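Local coordinates for Hydrogenase/urease maturation factor HypB (Helicobacter pylori, PDB 4LPS), which binds and slowly hydrolyses GTP and binds nickel or zinc, serving nickel insertion into [NiFe] hydrogenases and the maturation of urease, at residues L42-Y47 against G124-S129; E78-T83 against A97-T102; M152-L157 against N226-K231; A184-V189 against S214-K219. One frame throughout, in Å; residues are numbered along the deposited sequence. Where two conformers were deposited one is given.

In the fold
The four contacts sample a parallel seven-stranded P-loop GTPase sheet from one margin to the other. Contact 2 pairs outermost strand 97-101 with strand 74-80, near the metal sites: the side chain of L81 is about 6 Å from that of nickel ligand C106. Contact 4 holds the guanine of GDP, its centre about 28 Å from that of contact 2. Contact 3 lies between, packing helix 218-234 on strand 152-158; contact 4 uses the start of that same helix, the two centres about 18 Å apart. Contact 1 is the farthest from contact 4, about 32 Å between centres, yet touches contact 3 through Y47, whose OH is 3.4 Å from M152 CG.

Contact 1: L42-Y47 against G124-S129; sequences LKEGLY and GALEKS
The carboxylate of E44 is the flat group of this interface, and L126 covers one of its faces: L126 CD1 stands over it, 4.0 Å from E44 CD, while L126 CB approaches E44 OE2 from the same side at 3.8 Å. The E44 chain bends at its second torsion (chi2 -87°), which turns the carboxylate broadside to the leucine, and the two side chains cross at about a right angle. L46 comes in beside them, its CD1 3.7 Å from L126 CD2. L46 CD2 rests 3.5 Å from the carbonyl oxygen S129 O. Turns on both sides shape the approach. At G45 a Schellman motif with positive phi ends N-terminal helix 29-43 and steers the chain toward strand 47-52; opposite, a Schellman motif at G124 ends helix 110-122, and a type I turn from L126 to S129 leads on to strand 131-135. S129 OG donates to A125 O at 2.6 Å, tying this loop together. Water 1 sits between E44 O and S129 O at hydrogen-bonding distance, with more acceptors about than it has protons. F117 of helix 110-122 touches E44, L46 and L126 alike, and C75 of strand 74-80 backs L126 and S129.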
loop_
_atom_site.group_PDB
_atom_site.type_symbol
_atom_site.label_atom_id
_atom_site.label_comp_id
_atom_site.label_asym_id
_atom_site.label_seq_id
_atom_site.Cartn_x
_atom_site.Cartn_y
_atom_site.Cartn_z
ATOM N N LEU A 42 -3.584 14.919 7.985
ATOM C CA LEU A 42 -3.543 16.225 7.342
ATOM C C LEU A 42 -2.865 17.248 8.248
ATOM O O LEU A 42 -2.129 18.114 7.777
ATOM C CB LEU A 42 -4.959 16.676 6.970
ATOM C CG LEU A 42 -5.716 15.713 6.043
ATOM C CD1 LEU A 42 -7.100 16.243 5.684
ATOM C CD2 LEU A 42 -4.909 15.407 4.787
ATOM N N LYS A 43 -3.133 17.148 9.546
ATOM C CA LYS A 43 -2.492 18.004 10.537
ATOM C C LYS A 43 -0.973 17.873 10.467
ATOM O O LYS A 43 -0.247 18.861 10.568
ATOM C CB LYS A 43 -2.982 17.650 11.939
ATOM C CG LYS A 43 -2.756 18.734 12.977
ATOM C CD LYS A 43 -3.660 18.516 14.181
ATOM C CE LYS A 43 -5.130 18.580 13.792
ATOM N NZ LYS A 43 -6.024 18.194 14.922
ATOM N N GLU A 44 -0.504 16.641 10.304
ATOM C CA GLU A 44 0.925 16.361 10.236
ATOM C C GLU A 44 1.473 16.544 8.826
ATOM O O GLU A 44 2.658 16.310 8.582
ATOM C CB GLU A 44 1.208 14.941 10.726
ATOM C CG GLU A 44 0.857 14.720 12.185
ATOM C CD GLU A 44 1.991 15.093 13.111
ATOM O OE1 GLU A 44 1.780 15.081 14.341
ATOM O OE2 GLU A 44 3.097 15.393 12.611
ATOM N N GLY A 45 0.605 16.949 7.902
ATOM C CA GLY A 45 0.995 17.148 6.519
ATOM C C GLY A 45 1.503 15.877 5.866
ATOM O O GLY A 45 2.498 15.894 5.141
ATOM N N LEU A 46 0.809 14.771 6.117
ATOM C CA LEU A 46 1.191 13.482 5.556
ATOM C C LEU A 46 0.273 13.044 4.423
ATOM O O LEU A 46 -0.953 13.128 4.535
ATOM C CB LEU A 46 1.201 12.405 6.644
ATOM C CG LEU A 46 2.057 12.667 7.882
ATOM C CD1 LEU A 46 1.691 11.702 8.992
ATOM C CD2 LEU A 46 3.530 12.542 7.532
ATOM N N TYR A 47 0.874 12.569 3.337
ATOM C CA TYR A 47 0.126 11.885 2.291
ATOM C C TYR A 47 0.189 10.391 2.577
ATOM O O TYR A 47 1.262 9.789 2.551
ATOM C CB TYR A 47 0.682 12.202 0.901
ATOM C CG TYR A 47 -0.287 11.904 -0.222
ATOM C CD1 TYR A 47 -1.354 12.752 -0.483
ATOM C CD2 TYR A 47 -0.138 10.776 -1.020
ATOM C CE1 TYR A 47 -2.245 12.489 -1.505
ATOM C CE2 TYR A 47 -1.028 10.503 -2.045
ATOM C CZ TYR A 47 -2.078 11.364 -2.281
ATOM O OH TYR A 47 -2.966 11.097 -3.300
ATOM N N GLY A 124 9.776 11.567 15.885
ATOM C CA GLY A 124 10.139 12.606 14.937
ATOM C C GLY A 124 10.084 12.148 13.492
ATOM O O GLY A 124 10.460 12.886 12.577
ATOM N N ALA A 125 9.626 10.920 13.290
ATOM C CA ALA A 125 9.547 10.337 11.957
ATOM C C ALA A 125 8.539 11.053 11.061
ATOM O O ALA A 125 8.747 11.172 9.852
ATOM C CB ALA A 125 9.202 8.863 12.058
ATOM N N LEU A 126 7.439 11.507 11.651
ATOM C CA LEU A 126 6.387 12.182 10.894
ATOM C C LEU A 126 6.821 13.561 10.405
ATOM O O LEU A 126 6.456 13.979 9.303
ATOM C CB LEU A 126 5.116 12.312 11.736
ATOM C CG LEU A 126 4.442 11.014 12.181
ATOM C CD1 LEU A 126 3.091 11.310 12.809
ATOM C CD2 LEU A 126 4.287 10.057 11.007
ATOM N N GLU A 127 7.595 14.264 11.228
ATOM C CA GLU A 127 8.082 15.590 10.869
ATOM C C GLU A 127 8.932 15.567 9.601
ATOM O O GLU A 127 8.894 16.505 8.807
ATOM C CB GLU A 127 8.896 16.189 12.021
ATOM C CG GLU A 127 8.067 16.779 13.157
ATOM C CD GLU A 127 8.929 17.389 14.248
ATOM O OE1 GLU A 127 10.164 17.453 14.066
ATOM O OE2 GLU A 127 8.374 17.799 15.290
ATOM N N LYS A 128 9.691 14.491 9.412
ATOM C CA LYS A 128 10.599 14.383 8.273
ATOM C C LYS A 128 9.977 13.698 7.054
ATOM O O LYS A 128 10.639 13.528 6.032
ATOM C CB LYS A 128 11.866 13.633 8.692
ATOM C CG LYS A 128 12.575 14.241 9.897
ATOM C CD LYS A 128 13.659 13.318 10.443
ATOM C CE LYS A 128 14.778 14.112 11.101
ATOM N NZ LYS A 128 14.275 14.955 12.225
ATOM N N SER A 129 8.712 13.304 7.154
ATOM C CA SER A 129 8.099 12.514 6.088
ATOM C C SER A 129 7.036 13.280 5.304
ATOM O O SER A 129 6.247 14.036 5.877
ATOM C CB SER A 129 7.479 11.236 6.667
ATOM O OG SER A 129 8.451 10.443 7.329
HETATM O O HOH W 1 5.020 15.891 7.294
#

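Contact 2: E78-T83 against A97-T102; sequences EGDLQT and AHQITT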
loop_
_atom_site.group_PDB
_atom_site.type_symbol
_atom_site.label_atom_id
_atom_site.label_comp_id
_atom_site.label_asym_id
_atom_site.label_seq_id
_atom_site.Cartn_x
_atom_site.Cartn_y
_atom_site.Cartn_z
ATOM N N GLU A 78 3.674 -1.105 9.688
ATOM C CA GLU A 78 3.636 -2.479 9.187
ATOM C C GLU A 78 2.569 -3.302 9.884
ATOM O O GLU A 78 2.505 -3.326 11.114
ATOM C CB GLU A 78 4.993 -3.164 9.376
ATOM C CG GLU A 78 6.013 -2.868 8.294
ATOM C CD GLU A 78 5.700 -3.571 6.992
ATOM O OE1 GLU A 78 6.360 -3.255 5.984
ATOM O OE2 GLU A 78 4.805 -4.445 6.975
ATOM N N GLY A 79 1.722 -3.961 9.098
ATOM C CA GLY A 79 0.706 -4.827 9.661
ATOM C C GLY A 79 0.981 -6.298 9.414
ATOM O O GLY A 79 0.993 -6.757 8.271
ATOM N N ASP A 80 1.214 -7.038 10.492
ATOM C CA ASP A 80 1.384 -8.484 10.412
ATOM C C ASP A 80 0.705 -9.133 11.605
ATOM O O ASP A 80 0.402 -8.461 12.591
ATOM C CB ASP A 80 2.863 -8.876 10.348
ATOM C CG ASP A 80 3.463 -8.657 8.971
ATOM O OD1 ASP A 80 3.027 -9.340 8.022
ATOM O OD2 ASP A 80 4.373 -7.812 8.837
ATOM N N LEU A 81 0.453 -10.434 11.511
ATOM C CA LEU A 81 -0.041 -11.189 12.652
ATOM C C LEU A 81 1.014 -11.256 13.751
ATOM O O LEU A 81 0.740 -10.908 14.902
ATOM C CB LEU A 81 -0.457 -12.600 12.229
ATOM C CG LEU A 81 -1.909 -12.832 11.796
ATOM C CD1 LEU A 81 -2.320 -11.874 10.693
ATOM C CD2 LEU A 81 -2.094 -14.275 11.339
ATOM N N GLN A 82 2.227 -11.677 13.391
ATOM C CA GLN A 82 3.321 -11.792 14.354
ATOM C C GLN A 82 4.674 -11.486 13.717
ATOM O O GLN A 82 4.777 -11.380 12.493
ATOM C CB GLN A 82 3.360 -13.201 14.961
ATOM C CG GLN A 82 2.118 -13.603 15.744
ATOM C CD GLN A 82 1.910 -12.756 16.982
ATOM O OE1 GLN A 82 2.842 -12.125 17.485
ATOM N NE2 GLN A 82 0.682 -12.740 17.486
ATOM N N THR A 83 5.693 -11.340 14.569
ATOM C CA THR A 83 7.089 -11.068 14.185
ATOM C C THR A 83 7.280 -9.647 13.668
ATOM O O THR A 83 6.352 -9.025 13.148
ATOM C CB THR A 83 7.645 -12.045 13.115
ATOM O OG1 THR A 83 7.149 -11.680 11.821
ATOM C CG2 THR A 83 7.282 -13.493 13.438
ATOM N N ALA A 97 10.106 2.686 10.747
ATOM C CA ALA A 97 9.008 1.753 10.558
ATOM C C ALA A 97 8.592 1.184 11.896
ATOM O O ALA A 97 9.436 0.914 12.750
ATOM C CB ALA A 97 9.406 0.637 9.603
ATOM N N HIS A 98 7.293 0.982 12.077
ATOM C CA HIS A 98 6.823 0.344 13.294
ATOM C C HIS A 98 5.812 -0.748 12.985
ATOM O O HIS A 98 4.891 -0.565 12.188
ATOM C CB HIS A 98 6.233 1.377 14.251
ATOM C CG HIS A 98 7.244 1.963 15.185
ATOM N ND1 HIS A 98 7.706 1.291 16.294
ATOM C CD2 HIS A 98 7.895 3.152 15.166
ATOM C CE1 HIS A 98 8.591 2.041 16.925
ATOM N NE2 HIS A 98 8.724 3.175 16.262
ATOM N N GLN A 99 6.016 -1.897 13.621
ATOM C CA GLN A 99 5.218 -3.076 13.364
ATOM C C GLN A 99 3.952 -3.085 14.209
ATOM O O GLN A 99 4.000 -2.886 15.425
ATOM C CB GLN A 99 6.063 -4.322 13.643
ATOM C CG GLN A 99 5.365 -5.634 13.390
ATOM C CD GLN A 99 5.343 -5.988 11.919
ATOM O OE1 GLN A 99 6.387 -6.063 11.267
ATOM N NE2 GLN A 99 4.150 -6.188 11.384
ATOM N N ILE A 100 2.818 -3.313 13.560
ATOM C CA ILE A 100 1.594 -3.623 14.278
ATOM C C ILE A 100 1.397 -5.128 14.253
ATOM O O ILE A 100 1.317 -5.727 13.180
ATOM C CB ILE A 100 0.352 -2.942 13.663
ATOM C CG1 ILE A 100 0.496 -1.420 13.669
ATOM C CG2 ILE A 100 -0.904 -3.340 14.420
ATOM C CD1 ILE A 100 -0.726 -0.702 13.123
ATOM N N THR A 101 1.357 -5.749 15.425
ATOM C CA THR A 101 1.086 -7.175 15.477
ATOM C C THR A 101 -0.387 -7.345 15.807
ATOM O O THR A 101 -0.830 -7.036 16.914
ATOM C CB THR A 101 1.969 -7.907 16.506
ATOM O OG1 THR A 101 1.928 -7.217 17.761
ATOM C CG2 THR A 101 3.408 -7.967 16.019
ATOM N N THR A 102 -1.136 -7.838 14.826
ATOM C CA THR A 102 -2.576 -8.005 14.950
ATOM C C THR A 102 -2.916 -9.258 15.741
ATOM O O THR A 102 -4.027 -9.403 16.253
ATOM C CB THR A 102 -3.248 -8.079 13.569
ATOM O OG1 THR A 102 -2.844 -9.285 12.906
ATOM C CG2 THR A 102 -2.837 -6.885 12.717
HETATM O O HOH W 2 6.508 -8.561 9.901
#
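E78 N donates to H98 O at 2.8 Å in an almost perfectly straight bond (179° at the hydrogen), and D80 N to I100 O at 3.0 Å and T102 N to D80 O at 2.8 Å continue the parallel strand pairing. I100 N also donates to E78 O, in a bond modelled so short that its length is doubtful. The strands belong to the beta-alpha-beta unit of strand 74-80, helix 85-91 and strand 97-101. On the face that carries D80 and Q99, Q99 NE2 donates to D80 OD2 at 3.0 Å, a somewhat bent bond that meets the carboxylate oxygen on its anti side. The amide and carboxylate planes are 39° apart. Q99 leaves its strand with CG opposite the backbone N and then bends at chi2, 80°, which swings the amide across toward D80. Water 2 lies within hydrogen-bonding distance of D80 OD2 and Q99 OE1, with more acceptors around it than it has protons. Farther out, T83 O lies 3.4 Å from Q99 CD, so the loop after strand 74-80 curls back over the glutamine. L81 CD1 leans on T102 OG1 at 3.4 Å, a hydroxyl whose hydrogen bond goes to A105 O. The bond from NE2 to an acid, with a water near OE1 consistent with it, probably fixes the rotation of the Q99 amide where the outermost strand ends beside the metal-binding loops.

Contact 3: M152-L157 against N226-K231; sequences MNIVLL and NFLLEK
Strand 152-157 and helix 226-231 run nearly antiparallel, 161° between their directions, with axes 12.0 Å apart, so side chains alone bridge the gap. M152 does most of the bridging. Its chain leaves the strand extended as far as the sulfur and bends at chi3 (76°), which turns the terminal methyl to the F227 ring. There M152 CE lies 3.7 Å from F227 CZ, approaching the ring obliquely. The sulfur is farther off, 5.3 Å from the F227 ring centroid and 50° from the ring normal: a slanting Met-aromatic contact. M152 SD rests instead against the aliphatic part of K231, 3.7 Å from K231 CG, the two side chains crossing at about a right angle. That same K231 CG stands above one face of the F227 ring, offset toward its rim, so lysine, phenylalanine and methionine form one cluster. Two residues along the strand, on the same face, I154 CD1 meets L228 CD2 at 4.0 Å, the two side chains meeting at a slant. All these contacts are apolar; the ammonium group of K231 leads away, to a long, weak ion pair with E234. The layer is the alpha-beta packing of a P-loop GTPase, helix 218-234 lying on the sheet. Strand 47-52 borders it on one side, with Y47 against M152 and K231, and L49 against M152 and L228. Toward the other, I180 of strand 178-182 touches I154, and F211 of strand 210-212 meets the F227 ring.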
loop_
_atom_site.group_PDB
_atom_site.type_symbol
_atom_site.label_atom_id
_atom_site.label_comp_id
_atom_site.label_asym_id
_atom_site.label_seq_id
_atom_site.Cartn_x
_atom_site.Cartn_y
_atom_site.Cartn_z
ATOM N N MET A 152 -4.602 7.224 -0.710
ATOM C CA MET A 152 -4.655 6.218 -1.762
ATOM C C MET A 152 -4.596 4.817 -1.182
ATOM O O MET A 152 -3.835 4.539 -0.251
ATOM C CB MET A 152 -3.513 6.394 -2.771
ATOM C CG MET A 152 -3.437 7.753 -3.448
ATOM S SD MET A 152 -2.217 7.764 -4.783
ATOM C CE MET A 152 -3.119 6.880 -6.056
ATOM N N ASN A 153 -5.418 3.943 -1.747
ATOM C CA ASN A 153 -5.353 2.524 -1.460
ATOM C C ASN A 153 -4.871 1.808 -2.711
ATOM O O ASN A 153 -5.530 1.835 -3.751
ATOM C CB ASN A 153 -6.714 2.001 -1.005
ATOM C CG ASN A 153 -7.268 2.777 0.171
ATOM O OD1 ASN A 153 -6.898 2.534 1.322
ATOM N ND2 ASN A 153 -8.151 3.727 -0.111
ATOM N N ILE A 154 -3.702 1.190 -2.613
ATOM C CA ILE A 154 -3.061 0.598 -3.776
ATOM C C ILE A 154 -2.894 -0.909 -3.606
ATOM O O ILE A 154 -2.432 -1.384 -2.566
ATOM C CB ILE A 154 -1.703 1.266 -4.042
ATOM C CG1 ILE A 154 -1.916 2.762 -4.305
ATOM C CG2 ILE A 154 -1.000 0.607 -5.221
ATOM C CD1 ILE A 154 -0.651 3.600 -4.257
ATOM N N VAL A 155 -3.294 -1.652 -4.635
ATOM C CA VAL A 155 -3.293 -3.108 -4.588
ATOM C C VAL A 155 -2.232 -3.719 -5.505
ATOM O O VAL A 155 -2.142 -3.373 -6.684
ATOM C CB VAL A 155 -4.675 -3.675 -4.975
ATOM C CG1 VAL A 155 -4.663 -5.191 -4.914
ATOM C CG2 VAL A 155 -5.752 -3.119 -4.050
ATOM N N LEU A 156 -1.423 -4.620 -4.954
ATOM C CA LEU A 156 -0.469 -5.376 -5.756
ATOM C C LEU A 156 -1.052 -6.717 -6.168
ATOM O O LEU A 156 -1.654 -7.423 -5.357
ATOM C CB LEU A 156 0.848 -5.603 -5.003
ATOM C CG LEU A 156 1.848 -4.454 -4.848
ATOM C CD1 LEU A 156 1.373 -3.399 -3.858
ATOM C CD2 LEU A 156 3.202 -5.006 -4.427
ATOM N N LEU A 157 -0.904 -7.043 -7.445
ATOM C CA LEU A 157 -1.172 -8.389 -7.932
ATOM C C LEU A 157 0.113 -8.913 -8.554
ATOM O O LEU A 157 0.577 -8.385 -9.565
ATOM C CB LEU A 157 -2.314 -8.399 -8.953
ATOM C CG LEU A 157 -2.541 -9.723 -9.688
ATOM C CD1 LEU A 157 -2.831 -10.842 -8.702
ATOM C CD2 LEU A 157 -3.665 -9.607 -10.713
ATOM N N ASN A 226 7.368 8.730 -8.966
ATOM C CA ASN A 226 6.986 10.028 -9.508
ATOM C C ASN A 226 5.475 10.180 -9.553
ATOM O O ASN A 226 4.946 11.273 -9.356
ATOM C CB ASN A 226 7.574 10.224 -10.908
ATOM C CG ASN A 226 9.064 10.505 -10.883
ATOM O OD1 ASN A 226 9.588 11.047 -9.910
ATOM N ND2 ASN A 226 9.752 10.144 -11.961
ATOM N N PHE A 227 4.789 9.072 -9.816
ATOM C CA PHE A 227 3.334 9.017 -9.754
ATOM C C PHE A 227 2.824 9.408 -8.373
ATOM O O PHE A 227 1.902 10.215 -8.244
ATOM C CB PHE A 227 2.853 7.611 -10.125
ATOM C CG PHE A 227 1.406 7.356 -9.820
ATOM C CD1 PHE A 227 0.407 7.899 -10.615
ATOM C CD2 PHE A 227 1.045 6.553 -8.748
ATOM C CE1 PHE A 227 -0.926 7.660 -10.335
ATOM C CE2 PHE A 227 -0.286 6.308 -8.462
ATOM C CZ PHE A 227 -1.272 6.861 -9.259
ATOM N N LEU A 228 3.439 8.840 -7.341
ATOM C CA LEU A 228 3.057 9.133 -5.966
ATOM C C LEU A 228 3.321 10.592 -5.620
ATOM O O LEU A 228 2.520 11.231 -4.937
ATOM C CB LEU A 228 3.809 8.217 -5.001
ATOM C CG LEU A 228 3.460 6.728 -5.058
ATOM C CD1 LEU A 228 4.257 5.956 -4.020
ATOM C CD2 LEU A 228 1.969 6.508 -4.848
ATOM N N LEU A 229 4.454 11.108 -6.093
ATOM C CA LEU A 229 4.840 12.492 -5.852
ATOM C C LEU A 229 3.824 13.450 -6.460
ATOM O O LEU A 229 3.487 14.473 -5.863
ATOM C CB LEU A 229 6.234 12.772 -6.423
ATOM C CG LEU A 229 7.437 12.281 -5.615
ATOM C CD1 LEU A 229 8.737 12.704 -6.283
ATOM C CD2 LEU A 229 7.374 12.805 -4.186
ATOM N N GLU A 230 3.348 13.118 -7.654
ATOM C CA GLU A 230 2.375 13.960 -8.335
ATOM C C GLU A 230 1.017 13.876 -7.646
ATOM O O GLU A 230 0.283 14.865 -7.575
ATOM C CB GLU A 230 2.258 13.559 -9.808
ATOM C CG GLU A 230 1.054 14.152 -10.531
ATOM C CD GLU A 230 1.117 15.667 -10.646
ATOM O OE1 GLU A 230 2.215 16.245 -10.487
ATOM O OE2 GLU A 230 0.059 16.285 -10.893
ATOM N N LYS A 231 0.685 12.696 -7.132
ATOM C CA LYS A 231 -0.580 12.508 -6.429
ATOM C C LYS A 231 -0.622 13.343 -5.152
ATOM O O LYS A 231 -1.653 13.935 -4.830
ATOM C CB LYS A 231 -0.813 11.026 -6.131
ATOM C CG LYS A 231 -1.421 10.289 -7.320
ATOM C CD LYS A 231 -2.751 10.932 -7.694
ATOM C CE LYS A 231 -3.336 10.333 -8.957
ATOM N NZ LYS A 231 -2.796 11.032 -10.155
#

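Contact 4: A184-V189 against S214-K219; sequences ADMVEV and SSKDPK. With GDP (guanosine-5'-diphosphate), chain D.
The base-recognition site of the GTPase is built here: D185 closes the NKxD-type motif, in this protein with K183 before it, and S214 to K216 form the SAK-like loop. D185 grips guanine with both carboxylate oxygens, OD1 accepting from GDP N1 at 2.7 Å and OD2 from GDP N2 at 2.7 Å, both bonds nearly straight. This fork selects guanine through its donor edge. S215 N donates to the keto oxygen, GDP O6, at 2.7 Å. S214 OG comes down on D185 OD1 from above the carboxylate plane (49° out of it), donating at 2.7 Å, so this oxygen holds two donors. The serine hydroxyl of S214 in turn accepts from K216 N at 3.1 Å, an ST turn inside a type I turn that keeps the loop's shape. K216 reaches out in an extended chain to cross D185 at about a right angle; its NZ makes a weak salt bridge to D185 OD2 at 3.3 Å, and water 3 links the same two atoms. This cation would tend to stabilise the negative carboxylate. M186 CE lies 3.3 Å from GDP N2, at the amino side of the base. The loop of D185 follows strand 178-182 and leads toward helix 194-204; the SAK-like loop runs into helix 218-234, where D217 is the N-cap. S215 leans on T61 and N65 of helix 59-66.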
loop_
_atom_site.group_PDB
_atom_site.type_symbol
_atom_site.label_atom_id
_atom_site.label_comp_id
_atom_site.label_asym_id
_atom_site.label_seq_id
_atom_site.Cartn_x
_atom_site.Cartn_y
_atom_site.Cartn_z
ATOM N N ALA A 184 6.950 -8.267 -12.404
ATOM C CA ALA A 184 6.692 -8.243 -13.841
ATOM C C ALA A 184 7.789 -8.939 -14.650
ATOM O O ALA A 184 7.584 -9.285 -15.815
ATOM C CB ALA A 184 6.524 -6.806 -14.310
ATOM N N ASP A 185 8.949 -9.141 -14.030
ATOM C CA ASP A 185 10.025 -9.918 -14.639
ATOM C C ASP A 185 9.627 -11.375 -14.897
ATOM O O ASP A 185 10.283 -12.074 -15.671
ATOM C CB ASP A 185 11.275 -9.868 -13.758
ATOM C CG ASP A 185 10.989 -10.265 -12.322
ATOM O OD1 ASP A 185 10.262 -9.521 -11.629
ATOM O OD2 ASP A 185 11.498 -11.318 -11.880
ATOM N N MET A 186 8.558 -11.825 -14.241
ATOM C CA MET A 186 8.138 -13.225 -14.293
ATOM C C MET A 186 7.027 -13.515 -15.309
ATOM O O MET A 186 6.513 -14.635 -15.364
ATOM C CB MET A 186 7.682 -13.677 -12.901
ATOM C CG MET A 186 8.792 -13.717 -11.856
ATOM S SD MET A 186 9.836 -15.175 -12.032
ATOM C CE MET A 186 11.394 -14.571 -11.385
ATOM N N VAL A 187 6.652 -12.512 -16.103
ATOM C CA VAL A 187 5.515 -12.635 -17.021
ATOM C C VAL A 187 5.650 -13.809 -17.995
ATOM O O VAL A 187 4.697 -14.563 -18.204
ATOM C CB VAL A 187 5.317 -11.337 -17.834
ATOM C CG1 VAL A 187 4.434 -11.582 -19.051
ATOM C CG2 VAL A 187 4.719 -10.253 -16.957
ATOM N N GLU A 188 6.834 -13.968 -18.577
ATOM C CA GLU A 188 7.051 -14.985 -19.600
ATOM C C GLU A 188 7.011 -16.420 -19.064
ATOM O O GLU A 188 6.368 -17.290 -19.660
ATOM C CB GLU A 188 8.384 -14.736 -20.310
ATOM C CG GLU A 188 8.404 -15.204 -21.756
ATOM C CD GLU A 188 9.608 -14.696 -22.527
ATOM O OE1 GLU A 188 10.687 -15.319 -22.435
ATOM O OE2 GLU A 188 9.468 -13.671 -23.231
ATOM N N VAL A 189 7.705 -16.671 -17.957
ATOM C CA VAL A 189 7.749 -18.018 -17.390
ATOM C C VAL A 189 6.394 -18.482 -16.841
ATOM O O VAL A 189 6.155 -19.684 -16.718
ATOM C CB VAL A 189 8.810 -18.127 -16.270
ATOM C CG1 VAL A 189 10.210 -18.034 -16.855
ATOM C CG2 VAL A 189 8.604 -17.046 -15.231
ATOM N N SER A 214 8.811 -4.324 -11.399
ATOM C CA SER A 214 9.740 -5.378 -11.019
ATOM C C SER A 214 10.844 -4.798 -10.145
ATOM O O SER A 214 11.311 -3.682 -10.380
ATOM C CB SER A 214 10.326 -6.053 -12.261
ATOM O OG SER A 214 11.310 -7.006 -11.909
ATOM N N SER A 215 11.244 -5.552 -9.127
ATOM C CA SER A 215 12.373 -5.168 -8.290
ATOM C C SER A 215 13.668 -5.120 -9.097
ATOM O O SER A 215 14.655 -4.517 -8.675
ATOM C CB SER A 215 12.516 -6.135 -7.115
ATOM O OG SER A 215 12.726 -7.458 -7.574
ATOM N N LYS A 216 13.651 -5.762 -10.261
ATOM C CA LYS A 216 14.807 -5.804 -11.146
ATOM C C LYS A 216 14.766 -4.662 -12.155
ATOM O O LYS A 216 15.651 -4.540 -13.003
ATOM C CB LYS A 216 14.865 -7.148 -11.870
ATOM C CG LYS A 216 14.964 -8.343 -10.932
ATOM C CD LYS A 216 14.939 -9.658 -11.696
ATOM C CE LYS A 216 15.280 -10.830 -10.784
ATOM N NZ LYS A 216 14.691 -12.110 -11.277
ATOM N N ASP A 217 13.726 -3.838 -12.067
ATOM C CA ASP A 217 13.532 -2.734 -13.001
ATOM C C ASP A 217 13.403 -1.424 -12.224
ATOM O O ASP A 217 12.301 -1.016 -11.855
ATOM C CB ASP A 217 12.298 -3.000 -13.879
ATOM C CG ASP A 217 11.883 -1.798 -14.723
ATOM O OD1 ASP A 217 12.606 -0.781 -14.768
ATOM O OD2 ASP A 217 10.821 -1.885 -15.377
ATOM N N PRO A 218 14.544 -0.765 -11.970
ATOM C CA PRO A 218 14.612 0.529 -11.282
ATOM C C PRO A 218 13.738 1.596 -11.934
ATOM O O PRO A 218 13.197 2.459 -11.242
ATOM C CB PRO A 218 16.091 0.908 -11.395
ATOM C CG PRO A 218 16.800 -0.395 -11.476
ATOM C CD PRO A 218 15.888 -1.300 -12.262
ATOM N N LYS A 219 13.606 1.527 -13.254
ATOM C CA LYS A 219 12.823 2.501 -14.002
ATOM C C LYS A 219 11.338 2.413 -13.653
ATOM O O LYS A 219 10.650 3.432 -13.588
ATOM C CB LYS A 219 13.031 2.291 -15.505
ATOM C CG LYS A 219 12.291 3.272 -16.401
ATOM C CD LYS A 219 12.515 4.714 -15.969
ATOM C CE LYS A 219 11.870 5.689 -16.944
ATOM N NZ LYS A 219 10.567 5.181 -17.458
HETATM P PB GDP D . 5.433 -9.165 0.775
HETATM O O1B GDP D . 5.239 -10.375 1.654
HETATM O O2B GDP D . 5.919 -7.993 1.588
HETATM O O3B GDP D . 4.128 -8.773 0.126
HETATM O O3A GDP D . 6.483 -9.514 -0.387
HETATM P PA GDP D . 8.063 -9.698 -0.127
HETATM O O1A GDP D . 8.765 -8.370 -0.245
HETATM O O2A GDP D . 8.348 -10.350 1.202
HETATM O "O5'" GDP D . 8.494 -10.626 -1.356
HETATM C "C5'" GDP D . 8.282 -12.035 -1.312
HETATM C "C4'" GDP D . 9.248 -12.700 -2.281
HETATM O "O4'" GDP D . 9.078 -12.144 -3.586
HETATM C "C3'" GDP D . 10.686 -12.428 -1.881
HETATM O "O3'" GDP D . 11.435 -13.628 -2.098
HETATM C "C2'" GDP D . 11.174 -11.372 -2.845
HETATM O "O2'" GDP D . 12.563 -11.547 -3.122
HETATM C "C1'" GDP D . 10.336 -11.666 -4.074
HETATM N N9 GDP D . 10.104 -10.473 -4.919
HETATM C C8 GDP D . 9.669 -9.256 -4.541
HETATM N N7 GDP D . 9.558 -8.436 -5.616
HETATM C C5 GDP D . 9.915 -9.140 -6.709
HETATM C C6 GDP D . 10.026 -8.896 -8.167
HETATM O O6 GDP D . 9.747 -7.781 -8.654
HETATM N N1 GDP D . 10.432 -9.903 -8.950
HETATM C C2 GDP D . 10.740 -11.116 -8.451
HETATM N N2 GDP D . 11.146 -12.094 -9.294
HETATM N N3 GDP D . 10.661 -11.411 -7.131
HETATM C C4 GDP D . 10.264 -10.481 -6.238
HETATM O O HOH W 3 13.278 -12.710 -13.637
#